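Local coordinates for protein SOSEKI 4 (Arabidopsis thaliana, PDB 6RSN), which assembles through its DIX-like domain into polymers that locally interpret polarity cues and can influence the orientation of plant cell divisions, at residues A[79-82]-A[83-87]; A[45-48]-A[49-53]; A[11-14]-A[15-19]; A[61-65]-A[66-70]; A[32-35]-A[36-40]. The protein carries 1 engineered substitution. All blocks are in the same frame, centred on the assembly; numbering follows the deposited sequence.

Contact 1 of 5, residues A[79-82]-A[83-87]; sequences FPVH and GQEYV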
# COMPACT_ATOMS: atom_id res chain seq x y z
N PHE A 79 7.42 3.98 -4.55
CA PHE A 79 8.57 3.26 -5.09
C PHE A 79 8.51 1.77 -4.73
O PHE A 79 8.17 1.40 -3.60
CB PHE A 79 9.83 3.91 -4.54
CG PHE A 79 9.98 5.35 -4.92
CD1 PHE A 79 10.47 5.70 -6.18
CD2 PHE A 79 9.58 6.36 -4.09
CE1 PHE A 79 10.63 7.03 -6.51
CE2 PHE A 79 9.72 7.70 -4.41
CZ PHE A 79 10.29 8.04 -5.63
N PRO A 80 8.95 0.87 -5.64
CA PRO A 80 9.02 -0.57 -5.36
C PRO A 80 10.21 -0.93 -4.47
O PRO A 80 11.17 -0.17 -4.34
CB PRO A 80 9.28 -1.16 -6.76
CG PRO A 80 10.11 -0.09 -7.43
CD PRO A 80 9.44 1.20 -6.99
N VAL A 81 10.12 -2.13 -3.88
CA VAL A 81 11.21 -2.72 -3.11
C VAL A 81 11.58 -4.06 -3.76
O VAL A 81 10.70 -4.86 -4.09
CB VAL A 81 10.82 -2.86 -1.62
CG1 VAL A 81 9.98 -4.10 -1.31
CG2 VAL A 81 12.01 -2.75 -0.68
N HIS A 82 12.89 -4.28 -3.94
CA HIS A 82 13.41 -5.42 -4.69
C HIS A 82 12.87 -5.40 -6.12
O HIS A 82 12.86 -4.36 -6.77
CB HIS A 82 13.12 -6.77 -3.99
CG HIS A 82 13.29 -6.77 -2.51
ND1 HIS A 82 12.29 -7.20 -1.65
CD2 HIS A 82 14.32 -6.40 -1.72
CE1 HIS A 82 12.70 -7.10 -0.40
NE2 HIS A 82 13.95 -6.61 -0.41
N GLY A 83 12.37 -6.55 -6.57
CA GLY A 83 12.15 -6.77 -7.99
C GLY A 83 10.74 -6.43 -8.45
O GLY A 83 9.93 -7.33 -8.64
N GLN A 84 10.51 -5.12 -8.66
CA GLN A 84 9.21 -4.54 -9.01
C GLN A 84 8.15 -4.94 -7.99
O GLN A 84 6.97 -5.02 -8.32
CB GLN A 84 8.77 -4.92 -10.42
CG GLN A 84 8.69 -3.74 -11.38
CD GLN A 84 7.52 -2.82 -11.11
OE1 GLN A 84 6.36 -3.24 -11.09
NE2 GLN A 84 7.82 -1.55 -10.90
N GLU A 85 8.61 -5.18 -6.75
CA GLU A 85 7.79 -5.65 -5.65
C GLU A 85 7.30 -4.45 -4.84
O GLU A 85 8.14 -3.65 -4.38
CB GLU A 85 8.63 -6.52 -4.73
CG GLU A 85 7.86 -7.66 -4.12
CD GLU A 85 8.76 -8.47 -3.21
OE1 GLU A 85 9.52 -9.29 -3.75
OE2 GLU A 85 8.72 -8.26 -1.97
N TYR A 86 5.96 -4.37 -4.71
CA TYR A 86 5.28 -3.31 -3.98
C TYR A 86 4.70 -3.91 -2.72
O TYR A 86 3.90 -4.85 -2.79
CB TYR A 86 4.16 -2.63 -4.77
CG TYR A 86 4.63 -1.84 -5.97
CD1 TYR A 86 5.25 -0.61 -5.81
CD2 TYR A 86 4.44 -2.33 -7.25
CE1 TYR A 86 5.68 0.14 -6.89
CE2 TYR A 86 4.88 -1.61 -8.35
CZ TYR A 86 5.47 -0.37 -8.17
OH TYR A 86 5.91 0.34 -9.25
N VAL A 87 5.15 -3.36 -1.57
CA VAL A 87 4.71 -3.87 -0.27
C VAL A 87 4.30 -2.66 0.55
O VAL A 87 5.13 -1.77 0.76
CB VAL A 87 5.81 -4.66 0.50
CG1 VAL A 87 5.30 -5.07 1.87
CG2 VAL A 87 6.34 -5.88 -0.25
O HOH W 1 7.18 -1.00 -1.67

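Contact 2 of 5, residues A[45-48]-A[49-53]; sequences DLRG and NGMAC. With SO4 (sulfate ion), chain B.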
# COMPACT_ATOMS: atom_id res chain seq x y z
N ASP A 45 -12.80 -0.41 -4.89
CA ASP A 45 -13.61 -1.33 -5.71
C ASP A 45 -13.80 -2.69 -5.04
O ASP A 45 -14.91 -3.26 -5.01
CB ASP A 45 -12.97 -1.47 -7.10
CG ASP A 45 -13.18 -0.24 -7.98
OD1 ASP A 45 -14.08 0.61 -7.66
OD2 ASP A 45 -12.48 -0.15 -9.01
N LEU A 46 -12.74 -3.24 -4.48
CA LEU A 46 -12.82 -4.57 -3.91
C LEU A 46 -13.50 -4.63 -2.54
O LEU A 46 -14.29 -5.57 -2.27
CB LEU A 46 -11.42 -5.13 -3.75
CG LEU A 46 -10.65 -5.32 -5.04
CD1 LEU A 46 -9.33 -5.95 -4.65
CD2 LEU A 46 -11.41 -6.22 -6.01
N ARG A 47 -13.16 -3.67 -1.69
CA ARG A 47 -13.48 -3.74 -0.26
C ARG A 47 -14.50 -2.68 0.17
O ARG A 47 -14.86 -2.73 1.35
CB ARG A 47 -12.19 -3.51 0.52
CG ARG A 47 -11.18 -4.64 0.32
CD ARG A 47 -11.62 -5.89 1.06
NE ARG A 47 -10.31 -6.22 1.66
CZ ARG A 47 -9.88 -6.17 2.94
NH1 ARG A 47 -10.68 -5.86 3.95
NH2 ARG A 47 -8.62 -6.50 3.21
N GLY A 48 -14.88 -1.76 -0.71
CA GLY A 48 -15.85 -0.72 -0.40
C GLY A 48 -15.10 0.58 -0.05
O GLY A 48 -13.97 0.55 0.46
N ASN A 49 -15.79 1.70 -0.28
CA ASN A 49 -15.14 2.98 0.01
C ASN A 49 -14.79 3.16 1.48
O ASN A 49 -13.88 3.94 1.81
CB ASN A 49 -16.07 4.14 -0.36
CG ASN A 49 -16.10 4.35 -1.86
OD1 ASN A 49 -17.16 4.45 -2.49
ND2 ASN A 49 -14.94 4.44 -2.45
N GLY A 50 -15.49 2.45 2.34
CA GLY A 50 -15.23 2.63 3.75
C GLY A 50 -14.03 1.88 4.33
O GLY A 50 -13.82 1.96 5.56
N MSE A 51 -13.25 1.16 3.50
CA MSE A 51 -12.15 0.37 4.07
C MSE A 51 -10.87 1.22 4.09
O MSE A 51 -10.22 1.35 5.17
CB MSE A 51 -12.02 -0.92 3.23
CG MSE A 51 -10.87 -1.83 3.71
SE MSE A 51 -9.18 -1.46 2.71
CE MSE A 51 -8.03 -2.83 3.58
N ALA A 52 -10.37 1.70 2.93
CA ALA A 52 -8.97 2.18 2.92
C ALA A 52 -8.80 3.43 3.78
O ALA A 52 -7.73 3.64 4.31
CB ALA A 52 -8.50 2.43 1.53
N CYS A 53 -9.89 4.19 3.99
CA CYS A 53 -9.82 5.39 4.79
C CYS A 53 -9.71 5.05 6.27
O CYS A 53 -9.42 6.03 7.03
CB CYS A 53 -11.06 6.29 4.61
SG CYS A 53 -12.62 5.38 4.87
S SO4 B . -9.46 -7.81 6.76
O1 SO4 B . -10.37 -6.81 7.25
O2 SO4 B . -10.16 -8.76 5.94
O3 SO4 B . -8.43 -7.18 5.98
O4 SO4 B . -8.87 -8.50 7.88
O HOH W 2 -11.22 0.96 0.40

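Contact 3 of 5, residues A[11-14]-A[15-19]; sequences YLSR and NGRLD. With SO4 (sulfate ion), chain B.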
# COMPACT_ATOMS: atom_id res chain seq x y z
N TYR A 11 -0.03 -5.30 4.25
CA TYR A 11 -0.22 -5.79 5.60
C TYR A 11 -1.12 -4.81 6.35
O TYR A 11 -0.97 -3.59 6.18
CB TYR A 11 1.11 -5.77 6.36
CG TYR A 11 2.08 -6.81 5.87
CD1 TYR A 11 2.87 -6.54 4.76
CD2 TYR A 11 2.19 -8.04 6.51
CE1 TYR A 11 3.79 -7.49 4.34
CE2 TYR A 11 3.09 -9.01 6.07
CZ TYR A 11 3.88 -8.71 4.98
OH TYR A 11 4.79 -9.61 4.46
N LEU A 12 -2.17 -5.31 6.99
CA LEU A 12 -2.93 -4.37 7.83
C LEU A 12 -2.51 -4.58 9.28
O LEU A 12 -2.36 -5.72 9.72
CB LEU A 12 -4.44 -4.68 7.77
CG LEU A 12 -5.02 -4.51 6.39
CD1 LEU A 12 -6.53 -4.80 6.43
CD2 LEU A 12 -4.74 -3.07 5.88
N SER A 13 -2.37 -3.47 10.01
CA SER A 13 -1.87 -3.55 11.36
C SER A 13 -2.93 -2.93 12.23
O SER A 13 -3.29 -1.78 12.01
CB SER A 13 -0.55 -2.76 11.44
OG SER A 13 -0.12 -2.70 12.80
N ARG A 14 -3.44 -3.69 13.21
CA ARG A 14 -4.43 -3.11 14.09
C ARG A 14 -3.80 -2.90 15.47
O ARG A 14 -3.27 -1.83 15.78
CB ARG A 14 -5.68 -3.99 14.07
CG ARG A 14 -6.33 -4.07 12.70
CD ARG A 14 -7.47 -5.06 12.87
NE ARG A 14 -8.39 -5.22 11.75
CZ ARG A 14 -8.17 -5.96 10.66
NH1 ARG A 14 -7.01 -6.58 10.48
NH2 ARG A 14 -9.10 -6.05 9.73
N ASN A 15 -3.81 -3.97 16.27
CA ASN A 15 -3.11 -4.02 17.55
C ASN A 15 -1.63 -4.27 17.29
O ASN A 15 -0.77 -3.89 18.09
CB ASN A 15 -3.70 -5.11 18.44
CG ASN A 15 -5.21 -5.05 18.46
OD1 ASN A 15 -5.78 -4.06 18.91
ND2 ASN A 15 -5.87 -6.07 17.94
N GLY A 16 -1.35 -4.91 16.15
CA GLY A 16 0.00 -5.31 15.79
C GLY A 16 -0.03 -6.46 14.80
O GLY A 16 0.62 -7.48 15.03
N ARG A 17 -0.84 -6.29 13.75
CA ARG A 17 -0.74 -7.05 12.51
C ARG A 17 -1.12 -8.51 12.71
O ARG A 17 -0.46 -9.39 12.15
CB ARG A 17 0.67 -6.93 11.92
CG ARG A 17 0.74 -6.02 10.70
CD ARG A 17 2.04 -6.50 10.00
NE ARG A 17 3.09 -5.46 10.14
CZ ARG A 17 4.32 -5.54 9.59
NH1 ARG A 17 4.66 -6.57 8.83
NH2 ARG A 17 5.20 -4.59 9.83
N LEU A 18 -2.21 -8.75 13.46
CA LEU A 18 -2.64 -10.10 13.85
C LEU A 18 -2.96 -10.99 12.63
O LEU A 18 -3.59 -12.03 12.82
CB LEU A 18 -3.89 -10.04 14.75
CG LEU A 18 -3.88 -9.16 16.00
CD1 LEU A 18 -4.67 -7.89 15.75
CD2 LEU A 18 -4.50 -9.91 17.17
N ASP A 19 -2.54 -10.62 11.40
CA ASP A 19 -3.03 -11.30 10.19
C ASP A 19 -2.00 -11.31 9.04
O ASP A 19 -1.09 -10.47 8.94
CB ASP A 19 -4.42 -10.79 9.77
CG ASP A 19 -5.06 -11.54 8.60
OD1 ASP A 19 -4.95 -12.80 8.56
OD2 ASP A 19 -5.65 -10.85 7.71
S SO4 B . -9.46 -7.81 6.76
O1 SO4 B . -10.37 -6.81 7.25
O2 SO4 B . -10.16 -8.76 5.94
O3 SO4 B . -8.43 -7.18 5.98
O4 SO4 B . -8.87 -8.50 7.88

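Contact 4 of 5, residues A[61-65]-A[66-70]; sequences RTYKN and GFVWY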
# COMPACT_ATOMS: atom_id res chain seq x y z
N ARG A 61 10.52 0.57 2.18
CA ARG A 61 11.60 1.20 1.43
C ARG A 61 12.95 0.86 2.09
O ARG A 61 13.02 0.77 3.30
CB ARG A 61 11.31 2.70 1.48
CG ARG A 61 12.48 3.57 1.05
CD ARG A 61 12.22 3.82 -0.43
NE ARG A 61 10.98 4.60 -0.55
CZ ARG A 61 10.95 5.94 -0.62
NH1 ARG A 61 12.08 6.62 -0.60
NH2 ARG A 61 9.81 6.58 -0.78
N THR A 62 14.05 0.72 1.34
CA THR A 62 15.35 0.42 1.96
C THR A 62 15.80 1.56 2.88
O THR A 62 15.57 2.75 2.59
CB THR A 62 16.43 0.01 0.96
OG1 THR A 62 16.81 1.21 0.29
CG2 THR A 62 15.96 -1.00 -0.05
N TYR A 63 16.45 1.19 4.00
CA TYR A 63 16.92 2.15 5.00
C TYR A 63 18.02 1.47 5.83
O TYR A 63 17.74 0.47 6.50
CB TYR A 63 15.73 2.57 5.87
CG TYR A 63 16.08 3.42 7.06
CD1 TYR A 63 16.49 4.74 6.93
CD2 TYR A 63 16.00 2.89 8.35
CE1 TYR A 63 16.85 5.52 8.02
CE2 TYR A 63 16.34 3.66 9.45
CZ TYR A 63 16.74 4.98 9.29
OH TYR A 63 17.02 5.71 10.40
N LYS A 64 19.22 2.09 5.88
CA LYS A 64 20.32 1.59 6.68
C LYS A 64 20.52 0.11 6.33
O LYS A 64 20.62 -0.21 5.16
CB LYS A 64 20.08 1.83 8.17
CG LYS A 64 20.88 2.98 8.78
CD LYS A 64 20.41 4.35 8.45
CE LYS A 64 20.23 5.12 9.74
NZ LYS A 64 20.94 6.42 9.71
N ASN A 65 20.53 -0.79 7.32
CA ASN A 65 20.78 -2.19 6.99
C ASN A 65 19.46 -2.95 6.87
O ASN A 65 19.46 -4.18 6.89
CB ASN A 65 21.81 -2.85 7.92
CG ASN A 65 23.26 -2.45 7.66
OD1 ASN A 65 23.89 -1.82 8.51
ND2 ASN A 65 23.83 -2.84 6.53
N GLY A 66 18.34 -2.22 6.76
CA GLY A 66 17.07 -2.86 6.49
C GLY A 66 16.13 -1.95 5.71
O GLY A 66 16.47 -1.42 4.63
N PHE A 67 14.95 -1.79 6.32
CA PHE A 67 13.81 -1.21 5.64
C PHE A 67 13.11 -0.27 6.59
O PHE A 67 13.37 -0.29 7.81
CB PHE A 67 12.82 -2.31 5.25
CG PHE A 67 13.48 -3.28 4.31
CD1 PHE A 67 13.63 -2.92 2.97
CD2 PHE A 67 13.90 -4.52 4.75
CE1 PHE A 67 14.20 -3.82 2.08
CE2 PHE A 67 14.53 -5.39 3.87
CZ PHE A 67 14.67 -5.04 2.54
N VAL A 68 12.28 0.59 6.01
CA VAL A 68 11.52 1.54 6.82
C VAL A 68 10.17 1.61 6.11
O VAL A 68 10.04 1.32 4.92
CB VAL A 68 12.22 2.93 6.86
CG1 VAL A 68 12.33 3.52 5.44
CG2 VAL A 68 11.51 3.92 7.78
N TRP A 69 9.12 1.81 6.90
CA TRP A 69 7.79 2.10 6.35
C TRP A 69 7.65 3.59 6.10
O TRP A 69 7.59 4.40 7.04
CB TRP A 69 6.71 1.65 7.37
CG TRP A 69 6.64 0.17 7.54
CD1 TRP A 69 6.87 -0.55 8.68
CD2 TRP A 69 6.20 -0.78 6.57
NE1 TRP A 69 6.66 -1.90 8.48
CE2 TRP A 69 6.27 -2.07 7.17
CE3 TRP A 69 5.79 -0.67 5.24
CZ2 TRP A 69 5.87 -3.22 6.48
CZ3 TRP A 69 5.48 -1.83 4.54
CH2 TRP A 69 5.49 -3.08 5.17
N TYR A 70 7.64 3.94 4.80
CA TYR A 70 7.65 5.34 4.42
C TYR A 70 6.22 5.82 4.25
O TYR A 70 5.48 5.30 3.45
CB TYR A 70 8.32 5.41 3.04
CG TYR A 70 8.83 6.78 2.73
CD1 TYR A 70 8.01 7.73 2.12
CD2 TYR A 70 10.14 7.10 3.01
CE1 TYR A 70 8.51 8.99 1.80
CE2 TYR A 70 10.66 8.34 2.69
CZ TYR A 70 9.83 9.30 2.11
OH TYR A 70 10.37 10.51 1.82

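Contact 5 of 5, residues A[32-35]-A[36-40]; sequences NGLY and LKDVI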
# COMPACT_ATOMS: atom_id res chain seq x y z
N ASN A 32 4.59 4.48 -15.82
CA ASN A 32 5.94 4.38 -15.29
C ASN A 32 5.97 4.36 -13.77
O ASN A 32 7.06 4.58 -13.19
CB ASN A 32 6.76 5.64 -15.56
CG ASN A 32 6.63 6.02 -17.00
OD1 ASN A 32 6.22 7.14 -17.29
ND2 ASN A 32 6.92 5.08 -17.89
N GLY A 33 4.78 4.14 -13.17
CA GLY A 33 4.66 4.39 -11.75
C GLY A 33 3.25 4.20 -11.18
O GLY A 33 2.22 4.65 -11.68
N LEU A 34 3.29 3.69 -9.96
CA LEU A 34 2.09 3.50 -9.15
C LEU A 34 1.97 4.63 -8.14
O LEU A 34 3.00 5.03 -7.57
CB LEU A 34 2.35 2.20 -8.41
CG LEU A 34 1.28 1.83 -7.37
CD1 LEU A 34 -0.04 1.46 -8.01
CD2 LEU A 34 1.82 0.74 -6.49
N TYR A 35 0.75 5.16 -7.97
CA TYR A 35 0.48 6.19 -6.96
C TYR A 35 -0.45 5.60 -5.90
O TYR A 35 -1.23 4.68 -6.19
CB TYR A 35 -0.20 7.41 -7.59
CG TYR A 35 0.75 8.14 -8.52
CD1 TYR A 35 1.08 7.63 -9.76
CD2 TYR A 35 1.37 9.31 -8.12
CE1 TYR A 35 1.98 8.28 -10.61
CE2 TYR A 35 2.24 9.99 -8.96
CZ TYR A 35 2.55 9.47 -10.19
OH TYR A 35 3.43 10.23 -10.93
N LEU A 36 -0.37 6.20 -4.71
CA LEU A 36 -1.20 5.63 -3.66
C LEU A 36 -2.68 5.65 -4.07
O LEU A 36 -3.44 4.71 -3.78
CB LEU A 36 -0.95 6.32 -2.30
CG LEU A 36 -1.93 5.84 -1.20
CD1 LEU A 36 -1.67 4.36 -0.81
CD2 LEU A 36 -1.77 6.63 0.12
N LYS A 37 -3.08 6.72 -4.77
CA LYS A 37 -4.45 6.83 -5.21
C LYS A 37 -4.84 5.63 -6.09
O LYS A 37 -5.98 5.22 -6.06
CB LYS A 37 -4.71 8.17 -5.94
CG LYS A 37 -3.91 8.34 -7.20
CD LYS A 37 -4.12 9.70 -7.91
CE LYS A 37 -3.87 9.55 -9.40
NZ LYS A 37 -2.44 9.68 -9.78
N ASP A 38 -3.91 5.05 -6.89
CA ASP A 38 -4.23 3.88 -7.72
C ASP A 38 -4.62 2.67 -6.84
O ASP A 38 -5.60 1.96 -7.14
CB ASP A 38 -3.08 3.49 -8.63
CG ASP A 38 -2.72 4.61 -9.61
OD1 ASP A 38 -3.64 5.21 -10.13
OD2 ASP A 38 -1.53 4.87 -9.82
N VAL A 39 -3.83 2.44 -5.77
CA VAL A 39 -4.04 1.39 -4.77
C VAL A 39 -5.35 1.61 -4.05
O VAL A 39 -6.19 0.70 -3.95
CB VAL A 39 -2.89 1.31 -3.76
CG1 VAL A 39 -3.21 0.24 -2.69
CG2 VAL A 39 -1.56 1.08 -4.50
N ILE A 40 -5.60 2.86 -3.63
CA ILE A 40 -6.82 3.16 -2.90
C ILE A 40 -8.05 2.98 -3.81
O ILE A 40 -9.07 2.42 -3.41
CB ILE A 40 -6.77 4.59 -2.32
CG1 ILE A 40 -5.60 4.78 -1.35
CG2 ILE A 40 -8.11 4.94 -1.69
CD1 ILE A 40 -5.56 3.85 -0.22

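Contact 1 of 5, residues A[79-82]-A[83-87]
Pro80 lies on the aromatic ring of Tyr86 and forms the tightly packed side of this turn. Its CB sits over one ring face in a CH-pi contact, 4.2 Å from the ring centroid and 26° off the normal, with the two side chains running alongside each other. The ring is brought under the proline by a first torsion that sets CG anti to the carbonyl carbon (chi1 -67°), and its CE1 also comes within 3.6 Å of Pro80 N. At the far end of the ring, Tyr86 OH accepts a bond from Gln84 NE2 at 3.2 Å. Were Tyr86 an alanine, the proline would probably lose its aromatic partner and the Gln84 amide its hydroxyl acceptor. Next to this pair, Val81 CG1 meets Val87 CG2 at 4.2 Å. Val81 N also donates to Glu85 O in a straight (166°) but, at 2.5 Å, doubtfully short bond. A water sits between Phe79 O and Val87 N, accepting from the latter.

The tip of the loop is far looser. Gly83 centres an inverse gamma turn, whose Gln84 N to His82 O bond of 3.1 Å is weak. Glu85 OE2 stands at the edge of the His82 imidazole, 3.7 Å from ND1; both side chains are exposed, and the histidine is poorly ordered.

The loop leads from strand 77-78 into strand 86-92, a central strand of the ubiquitin-like sheet. There Tyr86 packs on Val6 of strand 5-13, while Val81 leans on Phe67 of edge strand 66-71.

Contact 2 of 5, residues A[45-48]-A[49-53]
The selenomethionine methyl, CE of Met51, sits over one face of the Arg47 guanidinium, whose edge holds a sulfate. CE stands 3.6 Å above the plane of the Arg47 guanidinium, displaced toward its rim and nearest to NH2, while the anion approaches near the plane. Arg47 NH2 holds sulfate O3 at 2.9 Å; the bonds from Arg47 NH1 to O3 and O1 are longer and weak. NH2 is also hydrogen-bonded to Tyr10, and Arg14 shares the sulfate.

The two chains cross at a slant, with Arg47 CB meeting Met51 CG at 3.8 Å. Met51 starts with CG anti to the backbone N (chi1 179°) and then bends at chi2, which carries the methyl over the guanidinium face. On its other sides Met51 is buried against Leu43, Tyr10 and Leu12.

Below these side chains the backbone changes direction at Gly48, the first residue beyond helix 36-47, with a positive phi (98°). At these angles a beta carbon would jam against the preceding carbonyl oxygen, so glycine is called for. The short, weakly bonded helical turn 49-52 follows at once: Met51 N donates to Gly48 O at 3.2 Å. A water donating to the same oxygen at 2.8 Å accepts from Ala52 N, so it bridges the start of the new turn.

The sulfate probably came from the crystallisation liquor. The chemistry is that of a small anion-binding patch, in which one arginine edge meets the charge while an apolar methyl shields one face of the same group.

Contact 3 of 5, residues A[11-14]-A[15-19]
Arg17 buries the most surface in this turn, folding back over Tyr11 and Ser13 with each part of its chain in use. CG rests on Ser13 CB at 3.6 Å and lies 3.3 Å from Leu12 O. That carbonyl also receives a CA-H...O contact from Arg17 CA. A bend at chi3 (-109°) then turns the guanidinium toward Tyr11, where NH1 stands 3.7 Å above the ring plane, close to the CD2 rim. The cation-pi contact is off-centre, 4.9 Å from Arg17 CZ to the ring centroid, and the two planes are steeply inclined at 58°. Shortening Arg17 to an alanine is likely to leave the Tyr11 face without its cation and open a gap beside Ser13 CB.

The loop leaves strand 5-13 on the way to strand 22-27, its antiparallel neighbour; these two strands form the first hairpin of the ubiquitin-like DIX fold. Tyr11 and Ser13 remain hydrogen-bonded through their backbones to strand 86-92, on the other side of strand 5-13.

Arg14, the second large contributor, extends its chain straight from CG to NE and carries its guanidinium to the sulfate, which sits at its edge. NH2 donates to sulfate O4 at 3.1 Å and more weakly to O1. Nearer the backbone, Arg14 CB approaches Leu18 CD1 at 4.4 Å. Asp19 OD2 lies 5.3 Å from Arg14 NH1, too far for a salt bridge, though it may partly offset the arginine's charge.

Contact 4 of 5, residues A[61-65]-A[66-70]
The guanidinium of Arg61 lies flat on the ring of Tyr70, the planes only 20° apart and the centres separated by 4.0 Å. NH2 is 3.5 Å above the middle of the ring, which makes this a stacked cation-pi pair, with NH1 out toward the CE2 side. Arg61 gets there by two bends, at chi2 (94°) and chi3 (65°), that turn its tip along the hairpin toward the tyrosine. The Phe67 ring presents its edge to Arg61 O, and its CE1 touches Thr62 CG2 at 3.9 Å. On the Tyr63 ring, one face carries Lys64 CD near the rim, while Tyr63 CB packs on Val68 CG1 at 3.6 Å.

These side chains decorate a beta hairpin with a two-residue loop, closed by a type II' turn from Tyr63 to Gly66. Lys64 takes the positive phi of the first turn position. Two hydrogen-bonded pairs frame one non-hydrogen-bonded pair: Arg61 N donates to Val68 O at 2.9 Å and Val68 N to Arg61 O at 2.8 Å, then Thr62 faces Phe67, and finally Tyr63 N reaches Gly66 O at 2.7 Å while Gly66 N donates back to Tyr63 O. Arg61, Tyr63 and Val68 share one face of the sheet.

Strand 66-71 is the outermost on this side of the five-stranded sheet, and in animal DIX domains the corresponding edge strand takes part in head-to-tail polymerisation, so a similar role is probable here. Phe67 packs on Val81 and His82 of the neighbouring loop, and strand 55-63 is flanked on its other side by strand 86-92.

Contact 5 of 5, residues A[32-35]-A[36-40]
Asp38 reaches back from the first turn of helix 36-47 to Tyr35, the N-cap residue; its carboxylate, three positions after the N-cap, caps back onto Tyr35 N. Its side chain begins with CB wedged between Tyr35 O, 3.3 Å away, and Leu34 CD1. CG, anti to the carbonyl carbon (chi1 -62°), continues back toward the strand. The branch then divides: OD2 accepts a hydrogen bond from Tyr35 N at 3.0 Å on its anti side, some 32° out of the carboxylate plane, and OD1 is bonded to Ser29. Both carboxylate oxygens of this buried acid are thus engaged, and the amino-terminal end of the helix would probably favour its negative charge.

In return, the backbone carbonyl of the N-cap residue takes up helix amides: Tyr35 O receives Asp38 N at 2.8 Å, together with a weak bond from Val39 N. Both charged neighbours touch the Tyr35 ring: Asp38 OD2 comes in at its edge, whereas Lys37 NZ stands over one face, 4.2 Å from the centroid. Lys37 runs alongside the ring and bends at its last torsion to cover it.

Short strand 34-35 pairs with strand 77-78, and Leu34 is buried between this helix and the main sheet, where it meets Val26 and Tyr86. Across the junction, Leu34 CD1 touches Val39 CG2 at 3.8 Å, the two side chains crossing at about a right angle.

Contacts 2 and 3 share the sulfate. Their centres lie about 17 Å apart, yet Arg47 and Arg14 converge on the same anion, and Met51 CE packs on Leu12 CD1 at 3.8 Å. Contacts 1 and 4, centres about 12 Å apart, form another cluster, in which Val81 CG2 meets Phe67 CE1 at 3.7 Å. Between these groups, contact 5 touches both: Leu34 CD2, just before helix 36-47, packs on Tyr86 CD1 of contact 1, and Ile40 CD1, in its first half, on Ala52 CB of contact 2. Contact 3 meets contact 4 where Arg17 packs on Trp69. Contacts 2 and 4 are farthest apart, about 28 Å between centres.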